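Separin (Saccharomyces cerevisiae, PDB 5U1T) cleaves the MCD1/SCC1 subunit of cohesin at the onset of anaphase as a caspase-like cysteine protease, and is held inactive by securin for most of the cell cycle. Local coordinates at residues I71-L85 / A94-N106. Sequence-based numbering, arbitrary orientation.
Sequences INSTVKQHLMIIVKL and ASSEIIFLFNETN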
loop_
_atom_site.group_PDB
_atom_site.type_symbol
_atom_site.label_atom_id
_atom_site.label_comp_id
_atom_site.label_asym_id
_atom_site.label_seq_id
_atom_site.Cartn_x
_atom_site.Cartn_y
_atom_site.Cartn_z
ATOM N N ILE A 71 -12.339 42.439 -23.193
ATOM C CA ILE A 71 -13.453 42.616 -24.099
ATOM C C ILE A 71 -14.011 44.037 -23.922
ATOM O O ILE A 71 -14.331 44.717 -24.891
ATOM C CB ILE A 71 -14.535 41.551 -23.864
ATOM C CG1 ILE A 71 -13.967 40.166 -24.129
ATOM C CG2 ILE A 71 -15.690 41.744 -24.800
ATOM C CD1 ILE A 71 -14.858 39.061 -23.633
ATOM N N ASN A 72 -14.092 44.496 -22.677
ATOM C CA ASN A 72 -14.614 45.832 -22.389
ATOM C C ASN A 72 -13.820 46.918 -23.083
ATOM O O ASN A 72 -14.376 47.877 -23.648
ATOM C CB ASN A 72 -14.591 46.118 -20.886
ATOM C CG ASN A 72 -15.353 45.098 -20.083
ATOM O OD1 ASN A 72 -15.157 43.881 -20.227
ATOM N ND2 ASN A 72 -16.232 45.584 -19.221
ATOM N N SER A 73 -12.504 46.789 -23.004
ATOM C CA SER A 73 -11.644 47.829 -23.510
ATOM C C SER A 73 -11.688 47.804 -25.039
ATOM O O SER A 73 -11.551 48.851 -25.682
ATOM C CB SER A 73 -10.228 47.664 -22.969
ATOM O OG SER A 73 -9.489 46.834 -23.828
ATOM N N THR A 74 -11.934 46.621 -25.604
ATOM C CA THR A 74 -12.093 46.435 -27.054
ATOM C C THR A 74 -13.427 46.985 -27.581
ATOM O O THR A 74 -13.489 47.611 -28.640
ATOM C CB THR A 74 -11.979 44.934 -27.416
ATOM O OG1 THR A 74 -10.646 44.492 -27.159
ATOM C CG2 THR A 74 -12.309 44.670 -28.880
ATOM N N VAL A 75 -14.497 46.726 -26.837
ATOM C CA VAL A 75 -15.817 47.249 -27.136
ATOM C C VAL A 75 -15.800 48.781 -27.152
ATOM O O VAL A 75 -16.454 49.422 -27.981
ATOM C CB VAL A 75 -16.837 46.713 -26.107
ATOM C CG1 VAL A 75 -18.046 47.614 -25.971
ATOM C CG2 VAL A 75 -17.246 45.298 -26.483
ATOM N N LYS A 76 -15.019 49.357 -26.243
ATOM C CA LYS A 76 -14.885 50.797 -26.128
ATOM C C LYS A 76 -14.300 51.392 -27.404
ATOM O O LYS A 76 -14.781 52.427 -27.919
ATOM C CB LYS A 76 -14.010 51.147 -24.923
ATOM C CG LYS A 76 -14.282 52.517 -24.349
ATOM C CD LYS A 76 -13.062 53.071 -23.657
ATOM C CE LYS A 76 -13.168 54.583 -23.558
ATOM N NZ LYS A 76 -12.437 55.047 -22.361
ATOM N N GLN A 77 -13.272 50.731 -27.923
ATOM C CA GLN A 77 -12.714 51.104 -29.220
ATOM C C GLN A 77 -13.743 50.951 -30.326
ATOM O O GLN A 77 -13.871 51.805 -31.220
ATOM C CB GLN A 77 -11.485 50.258 -29.531
ATOM C CG GLN A 77 -10.266 50.701 -28.763
ATOM C CD GLN A 77 -9.170 49.684 -28.793
ATOM O OE1 GLN A 77 -8.072 49.945 -28.304
ATOM N NE2 GLN A 77 -9.448 48.503 -29.353
ATOM N N HIS A 78 -14.484 49.856 -30.248
ATOM C CA HIS A 78 -15.457 49.526 -31.271
ATOM C C HIS A 78 -16.587 50.575 -31.294
ATOM O O HIS A 78 -17.040 50.996 -32.369
ATOM C CB HIS A 78 -15.990 48.115 -31.023
ATOM C CG HIS A 78 -16.610 47.471 -32.224
ATOM N ND1 HIS A 78 -16.907 46.133 -32.274
ATOM C CD2 HIS A 78 -17.000 47.996 -33.409
ATOM C CE1 HIS A 78 -17.447 45.845 -33.447
ATOM N NE2 HIS A 78 -17.521 46.959 -34.148
ATOM N N LEU A 79 -17.022 50.994 -30.101
ATOM C CA LEU A 79 -18.055 52.020 -29.957
ATOM C C LEU A 79 -17.598 53.324 -30.575
ATOM O O LEU A 79 -18.383 54.022 -31.198
ATOM C CB LEU A 79 -18.404 52.249 -28.494
ATOM C CG LEU A 79 -19.263 51.191 -27.824
ATOM C CD1 LEU A 79 -19.612 51.620 -26.412
ATOM C CD2 LEU A 79 -20.504 50.914 -28.643
ATOM N N MET A 80 -16.318 53.631 -30.410
ATOM C CA MET A 80 -15.754 54.826 -30.999
ATOM C C MET A 80 -15.723 54.713 -32.519
ATOM O O MET A 80 -15.912 55.698 -33.217
ATOM C CB MET A 80 -14.351 55.097 -30.452
ATOM C CG MET A 80 -13.845 56.527 -30.718
ATOM S SD MET A 80 -15.001 57.848 -30.223
ATOM C CE MET A 80 -14.121 59.343 -30.709
ATOM N N ILE A 81 -15.494 53.511 -33.029
ATOM C CA ILE A 81 -15.510 53.270 -34.477
ATOM C C ILE A 81 -16.887 53.541 -35.070
ATOM O O ILE A 81 -17.015 54.169 -36.128
ATOM C CB ILE A 81 -15.085 51.828 -34.797
ATOM C CG1 ILE A 81 -13.590 51.670 -34.508
ATOM C CG2 ILE A 81 -15.434 51.466 -36.241
ATOM C CD1 ILE A 81 -13.061 50.313 -34.750
ATOM N N ILE A 82 -17.910 53.068 -34.369
ATOM C CA ILE A 82 -19.289 53.275 -34.771
ATOM C C ILE A 82 -19.648 54.771 -34.812
ATOM O O ILE A 82 -20.211 55.233 -35.807
ATOM C CB ILE A 82 -20.255 52.499 -33.829
ATOM C CG1 ILE A 82 -20.041 50.989 -33.998
ATOM C CG2 ILE A 82 -21.721 52.870 -34.082
ATOM C CD1 ILE A 82 -20.741 50.133 -32.957
ATOM N N VAL A 83 -19.315 55.539 -33.770
ATOM C CA VAL A 83 -19.689 56.963 -33.766
ATOM C C VAL A 83 -18.911 57.741 -34.834
ATOM O O VAL A 83 -19.477 58.637 -35.480
ATOM C CB VAL A 83 -19.487 57.641 -32.374
ATOM C CG1 VAL A 83 -20.391 57.014 -31.331
ATOM C CG2 VAL A 83 -18.065 57.527 -31.928
ATOM N N LYS A 84 -17.640 57.381 -35.042
ATOM C CA LYS A 84 -16.832 58.009 -36.080
ATOM C C LYS A 84 -17.429 57.756 -37.456
ATOM O O LYS A 84 -17.356 58.611 -38.330
ATOM C CB LYS A 84 -15.390 57.522 -36.036
ATOM C CG LYS A 84 -14.674 57.977 -34.794
ATOM C CD LYS A 84 -13.206 58.272 -35.022
ATOM C CE LYS A 84 -12.453 58.252 -33.693
ATOM N NZ LYS A 84 -11.110 58.929 -33.767
ATOM N N LEU A 85 -18.028 56.586 -37.637
ATOM C CA LEU A 85 -18.779 56.279 -38.847
ATOM C C LEU A 85 -20.018 57.149 -38.954
ATOM O O LEU A 85 -20.341 57.646 -40.026
ATOM C CB LEU A 85 -19.184 54.802 -38.872
ATOM C CG LEU A 85 -18.037 53.828 -39.128
ATOM C CD1 LEU A 85 -18.458 52.395 -38.867
ATOM C CD2 LEU A 85 -17.526 53.999 -40.532
ATOM N N ALA A 94 -22.167 51.989 -40.136
ATOM C CA ALA A 94 -22.233 52.117 -38.712
ATOM C C ALA A 94 -23.229 51.159 -38.173
ATOM O O ALA A 94 -23.029 50.568 -37.161
ATOM C CB ALA A 94 -22.609 53.523 -38.341
ATOM N N SER A 95 -24.335 51.040 -38.853
ATOM C CA SER A 95 -25.402 50.143 -38.462
ATOM C C SER A 95 -24.934 48.678 -38.373
ATOM O O SER A 95 -25.195 47.978 -37.385
ATOM C CB SER A 95 -26.562 50.275 -39.450
ATOM O OG SER A 95 -27.716 49.619 -38.968
ATOM N N SER A 96 -24.228 48.205 -39.387
ATOM C CA SER A 96 -23.878 46.805 -39.353
ATOM C C SER A 96 -22.673 46.594 -38.418
ATOM O O SER A 96 -22.460 45.484 -37.923
ATOM C CB SER A 96 -23.632 46.275 -40.767
ATOM O OG SER A 96 -22.581 46.966 -41.380
ATOM N N GLU A 97 -21.927 47.664 -38.144
ATOM C CA GLU A 97 -20.901 47.632 -37.102
ATOM C C GLU A 97 -21.477 47.410 -35.699
ATOM O O GLU A 97 -20.856 46.732 -34.879
ATOM C CB GLU A 97 -20.081 48.917 -37.095
ATOM C CG GLU A 97 -18.997 48.952 -38.131
ATOM C CD GLU A 97 -17.931 47.933 -37.868
ATOM O OE1 GLU A 97 -17.805 47.478 -36.702
ATOM O OE2 GLU A 97 -17.217 47.584 -38.828
ATOM N N ILE A 98 -22.645 47.993 -35.432
ATOM C CA ILE A 98 -23.356 47.823 -34.168
ATOM C C ILE A 98 -23.735 46.358 -33.976
ATOM O O ILE A 98 -23.440 45.734 -32.946
ATOM C CB ILE A 98 -24.637 48.709 -34.118
ATOM C CG1 ILE A 98 -24.275 50.189 -33.905
ATOM C CG2 ILE A 98 -25.629 48.211 -33.076
ATOM C CD1 ILE A 98 -25.452 51.067 -33.548
ATOM N N ILE A 99 -24.402 45.819 -34.991
ATOM C CA ILE A 99 -24.765 44.406 -35.039
ATOM C C ILE A 99 -23.539 43.477 -34.849
ATOM O O ILE A 99 -23.599 42.530 -34.071
ATOM C CB ILE A 99 -25.507 44.122 -36.368
ATOM C CG1 ILE A 99 -26.880 44.779 -36.290
ATOM C CG2 ILE A 99 -25.629 42.630 -36.642
ATOM C CD1 ILE A 99 -27.604 44.909 -37.627
ATOM N N PHE A 100 -22.442 43.794 -35.535
ATOM C CA PHE A 100 -21.178 43.077 -35.424
ATOM C C PHE A 100 -20.660 43.088 -33.986
ATOM O O PHE A 100 -20.328 42.041 -33.435
ATOM C CB PHE A 100 -20.162 43.699 -36.382
ATOM C CG PHE A 100 -18.801 43.057 -36.365
ATOM C CD1 PHE A 100 -18.654 41.679 -36.301
ATOM C CD2 PHE A 100 -17.649 43.846 -36.468
ATOM C CE1 PHE A 100 -17.371 41.089 -36.305
ATOM C CE2 PHE A 100 -16.373 43.270 -36.482
ATOM C CZ PHE A 100 -16.234 41.888 -36.397
ATOM N N LEU A 101 -20.632 44.273 -33.377
ATOM C CA LEU A 101 -20.193 44.442 -31.999
ATOM C C LEU A 101 -21.016 43.553 -31.059
ATOM O O LEU A 101 -20.475 42.893 -30.140
ATOM C CB LEU A 101 -20.295 45.922 -31.580
ATOM C CG LEU A 101 -19.777 46.327 -30.185
ATOM C CD1 LEU A 101 -19.324 47.785 -30.156
ATOM C CD2 LEU A 101 -20.808 46.067 -29.071
ATOM N N PHE A 102 -22.324 43.544 -31.292
ATOM C CA PHE A 102 -23.233 42.809 -30.438
ATOM C C PHE A 102 -23.080 41.307 -30.620
ATOM O O PHE A 102 -23.061 40.563 -29.645
ATOM C CB PHE A 102 -24.661 43.203 -30.713
ATOM C CG PHE A 102 -25.649 42.568 -29.798
ATOM C CD1 PHE A 102 -25.986 43.172 -28.605
ATOM C CD2 PHE A 102 -26.264 41.373 -30.135
ATOM C CE1 PHE A 102 -26.913 42.598 -27.762
ATOM C CE2 PHE A 102 -27.196 40.789 -29.296
ATOM C CZ PHE A 102 -27.521 41.404 -28.108
ATOM N N ASN A 103 -22.967 40.874 -31.871
ATOM C CA ASN A 103 -22.899 39.459 -32.177
ATOM C C ASN A 103 -21.632 38.811 -31.619
ATOM O O ASN A 103 -21.645 37.659 -31.229
ATOM C CB ASN A 103 -22.996 39.239 -33.680
ATOM C CG ASN A 103 -24.409 39.343 -34.179
ATOM O OD1 ASN A 103 -25.366 39.282 -33.405
ATOM N ND2 ASN A 103 -24.555 39.507 -35.475
ATOM N N GLU A 104 -20.560 39.589 -31.554
ATOM C CA GLU A 104 -19.281 39.112 -31.097
ATOM C C GLU A 104 -19.189 39.046 -29.589
ATOM O O GLU A 104 -18.169 38.656 -29.070
ATOM C CB GLU A 104 -18.174 40.013 -31.614
ATOM C CG GLU A 104 -18.035 40.052 -33.103
ATOM C CD GLU A 104 -17.259 38.878 -33.636
ATOM O OE1 GLU A 104 -17.869 37.828 -33.886
ATOM O OE2 GLU A 104 -16.034 38.985 -33.811
ATOM N N THR A 105 -20.245 39.414 -28.878
ATOM C CA THR A 105 -20.126 39.600 -27.433
ATOM C C THR A 105 -21.341 39.078 -26.671
ATOM O O THR A 105 -21.499 39.361 -25.486
ATOM C CB THR A 105 -19.919 41.102 -27.084
ATOM O OG1 THR A 105 -20.933 41.906 -27.736
ATOM C CG2 THR A 105 -18.541 41.585 -27.534
ATOM N N ASN A 106 -22.196 38.319 -27.353
ATOM C CA ASN A 106 -23.445 37.843 -26.770
ATOM C C ASN A 106 -23.807 36.447 -27.273
ATOM O O ASN A 106 -23.494 36.097 -28.408
ATOM C CB ASN A 106 -24.620 38.796 -27.104
ATOM C CG ASN A 106 -24.442 40.212 -26.545
ATOM O OD1 ASN A 106 -24.826 40.487 -25.414
ATOM N ND2 ASN A 106 -23.876 41.112 -27.345
#
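Leu101 lies across one face of the His78 imidazole, with its CB 3.7 Å from the ring centroid in a CH-pi contact. His78 has CG anti to its own N (chi1 -159°), which carries the ring over to helix 94-103. There His78 NE2 donates to Glu97 OE1 at 2.6 Å; the carboxylate oxygen lies near the imidazole plane, although the two flat groups are turned 68° apart. Phe100 CD2 comes up to the rim of the same ring, and Tyr59 takes part in a hydrogen bond with ND1, so both ring nitrogens are engaged and the ring's rotation is fixed. A leucine in place of His78 would probably leave Glu97 OE1 without the imidazole N-H and take away the ring nitrogen that Tyr59 OH is bonded to. The rest of Leu101 fits as a knob into the hole made by Val75, His78, Leu79 and Ile82, its CD1 3.7 Å from Leu79 CD2. Ile82 in turn is a knob among Ala94, Glu97, Ile98 and Leu101, its CD1 3.7 Å from Ile98 CG1, and Leu85 CB closes on Ala94 CB at 3.7 Å. The pair is an antiparallel helical hairpin in the helical domain, away from the proposed catalytic cysteine; the axes of 71-85 and 94-103 approach to 9.0 Å at 165°, helix 48-64 packs along the His78 side, and helices 113-117 and 129-142 meet Ile98.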